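Local coordinates for protein glycoside hydrolase family 31 (Trueperella pyogenes, PDB 5I0F) that probably degrades cycloalternan, hydrolysing alpha-glucosidic bonds by way of a covalent glycosyl-enzyme intermediate, at residues Q388-K393 / V494-A499. Numbering follows the deposited sequence.
Sequences QIPLQK and VNYARA
Pro390 covers one face of the Tyr496 ring: its CG sits 3.7 Å from the ring centroid and 13° off the ring normal, a CH-pi contact over the middle of the ring. The neighbouring pyrrolidine carbons spread across the same ring, Pro390 CB lying 3.6 Å from Tyr496 CE1 and Pro390 CD 3.5 Å from Tyr496 CZ. Tyr496 reaches the proline because its CG stands anti to the backbone N (chi1 174°), which sends the ring out from helix 485-506 to the loop that follows strand 383-388. At the phenol end, Tyr496 OH lies 3.5 Å from Ile389 CA. Gln388 O is 3.2 Å from Tyr496 OH, but the angle is too poor for a hydrogen bond; the hydroxyl instead hydrogen-bonds to Asp467 O. Gln388 CB is directed at the helix, but the chain bends at chi2 (-74°): OE1 hydrogen-bonds with Arg452 NE and Tyr500 OH, NE2 with Phe338 O. Pro390 centres an inverse gamma turn, with a weak hydrogen bond from Leu391 N to Ile389 O. The contact joins the loop beyond the third TIM-barrel strand to the helix preceding the fifth; Ile389 CB is directed away from that helix, and its side chain touches Trp430 of the glycan pocket. With the hydroxyl proton spent on Asp467 O, CH-pi and apolar packing alone join these buried segments.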
loop_
_atom_site.group_PDB
_atom_site.type_symbol
_atom_site.label_atom_id
_atom_site.label_comp_id
_atom_site.label_asym_id
_atom_site.label_seq_id
_atom_site.Cartn_x
_atom_site.Cartn_y
_atom_site.Cartn_z
ATOM N N GLN A 388 11.927 8.422 -3.568
ATOM C CA GLN A 388 12.555 8.056 -2.299
ATOM C C GLN A 388 12.095 6.687 -1.855
ATOM O O GLN A 388 11.042 6.197 -2.309
ATOM C CB GLN A 388 12.182 9.074 -1.227
ATOM C CG GLN A 388 12.798 10.452 -1.445
ATOM C CD GLN A 388 14.273 10.481 -1.134
ATOM O OE1 GLN A 388 14.660 10.742 -0.010
ATOM N NE2 GLN A 388 15.105 10.231 -2.129
ATOM N N ILE A 389 12.879 6.094 -0.940
ATOM C CA ILE A 389 12.572 4.824 -0.296
ATOM C C ILE A 389 13.012 4.964 1.196
ATOM O O ILE A 389 14.064 5.586 1.460
ATOM C CB ILE A 389 13.331 3.672 -1.003
ATOM C CG1 ILE A 389 12.983 2.296 -0.446
ATOM C CG2 ILE A 389 14.839 3.849 -0.874
ATOM C CD1 ILE A 389 11.661 1.792 -0.901
ATOM N N PRO A 390 12.238 4.422 2.158
ATOM C CA PRO A 390 12.638 4.571 3.580
ATOM C C PRO A 390 13.528 3.402 4.013
ATOM O O PRO A 390 13.182 2.638 4.921
ATOM C CB PRO A 390 11.303 4.570 4.302
ATOM C CG PRO A 390 10.443 3.641 3.495
ATOM C CD PRO A 390 10.965 3.663 2.069
ATOM N N LEU A 391 14.644 3.266 3.307
ATOM C CA LEU A 391 15.642 2.220 3.507
ATOM C C LEU A 391 17.030 2.781 3.190
ATOM O O LEU A 391 17.175 3.689 2.374
ATOM C CB LEU A 391 15.391 0.998 2.628
ATOM C CG LEU A 391 14.128 0.168 2.952
ATOM C CD1 LEU A 391 13.861 -0.869 1.874
ATOM C CD2 LEU A 391 14.252 -0.506 4.315
ATOM N N GLN A 392 18.048 2.213 3.831
ATOM C CA GLN A 392 19.425 2.630 3.612
ATOM C C GLN A 392 20.174 1.362 3.255
ATOM O O GLN A 392 20.374 0.497 4.131
ATOM C CB GLN A 392 20.006 3.258 4.869
ATOM C CG GLN A 392 21.447 3.739 4.713
ATOM C CD GLN A 392 21.571 5.059 3.965
ATOM O OE1 GLN A 392 20.925 6.044 4.315
ATOM N NE2 GLN A 392 22.432 5.094 2.964
ATOM N N LYS A 393 20.560 1.238 1.990
ATOM C CA LYS A 393 21.277 0.048 1.534
ATOM C C LYS A 393 22.548 -0.169 2.353
ATOM O O LYS A 393 23.171 0.782 2.808
ATOM C CB LYS A 393 21.664 0.145 0.067
ATOM C CG LYS A 393 20.531 0.086 -0.942
ATOM C CD LYS A 393 21.088 0.298 -2.345
ATOM C CE LYS A 393 20.091 -0.114 -3.425
ATOM N NZ LYS A 393 20.649 -0.032 -4.803
ATOM N N VAL A 494 2.633 5.893 7.630
ATOM C CA VAL A 494 2.050 7.167 8.052
ATOM C C VAL A 494 3.168 8.129 8.479
ATOM O O VAL A 494 3.211 9.274 8.041
ATOM C CB VAL A 494 1.024 6.975 9.181
ATOM C CG1 VAL A 494 0.343 8.288 9.529
ATOM C CG2 VAL A 494 -0.023 5.940 8.768
ATOM N N ASN A 495 4.071 7.643 9.332
ATOM C CA ASN A 495 5.214 8.432 9.791
ATOM C C ASN A 495 6.163 8.830 8.643
ATOM O O ASN A 495 6.719 9.944 8.622
ATOM C CB ASN A 495 5.956 7.640 10.877
ATOM C CG ASN A 495 5.258 7.704 12.227
ATOM O OD1 ASN A 495 4.656 8.707 12.559
ATOM N ND2 ASN A 495 5.370 6.647 13.022
ATOM N N TYR A 496 6.325 7.927 7.680
ATOM C CA TYR A 496 7.162 8.161 6.496
ATOM C C TYR A 496 6.640 9.319 5.634
ATOM O O TYR A 496 7.382 10.269 5.322
ATOM C CB TYR A 496 7.225 6.854 5.716
ATOM C CG TYR A 496 7.902 6.828 4.369
ATOM C CD1 TYR A 496 9.055 7.562 4.089
ATOM C CD2 TYR A 496 7.378 6.029 3.353
ATOM C CE1 TYR A 496 9.670 7.478 2.830
ATOM C CE2 TYR A 496 7.976 5.936 2.114
ATOM C CZ TYR A 496 9.125 6.671 1.848
ATOM O OH TYR A 496 9.713 6.563 0.596
ATOM N N ALA A 497 5.379 9.237 5.251
ATOM C CA ALA A 497 4.743 10.314 4.469
ATOM C C ALA A 497 4.770 11.618 5.257
ATOM O O ALA A 497 5.147 12.661 4.716
ATOM C CB ALA A 497 3.314 9.943 4.081
ATOM N N ARG A 498 4.420 11.558 6.535
ATOM C CA ARG A 498 4.518 12.722 7.417
ATOM C C ARG A 498 5.908 13.367 7.425
ATOM O O ARG A 498 6.027 14.586 7.364
ATOM C CB ARG A 498 4.141 12.341 8.842
ATOM C CG ARG A 498 4.248 13.479 9.838
ATOM C CD ARG A 498 3.848 13.067 11.235
ATOM N NE ARG A 498 3.908 14.226 12.137
ATOM C CZ ARG A 498 3.709 14.186 13.448
ATOM N NH1 ARG A 498 3.429 13.048 14.057
ATOM N NH2 ARG A 498 3.799 15.307 14.153
ATOM N N ALA A 499 6.956 12.552 7.531
ATOM C CA ALA A 499 8.347 13.074 7.593
ATOM C C ALA A 499 8.647 13.971 6.401
ATOM O O ALA A 499 9.177 15.058 6.568
ATOM C CB ALA A 499 9.341 11.924 7.620
#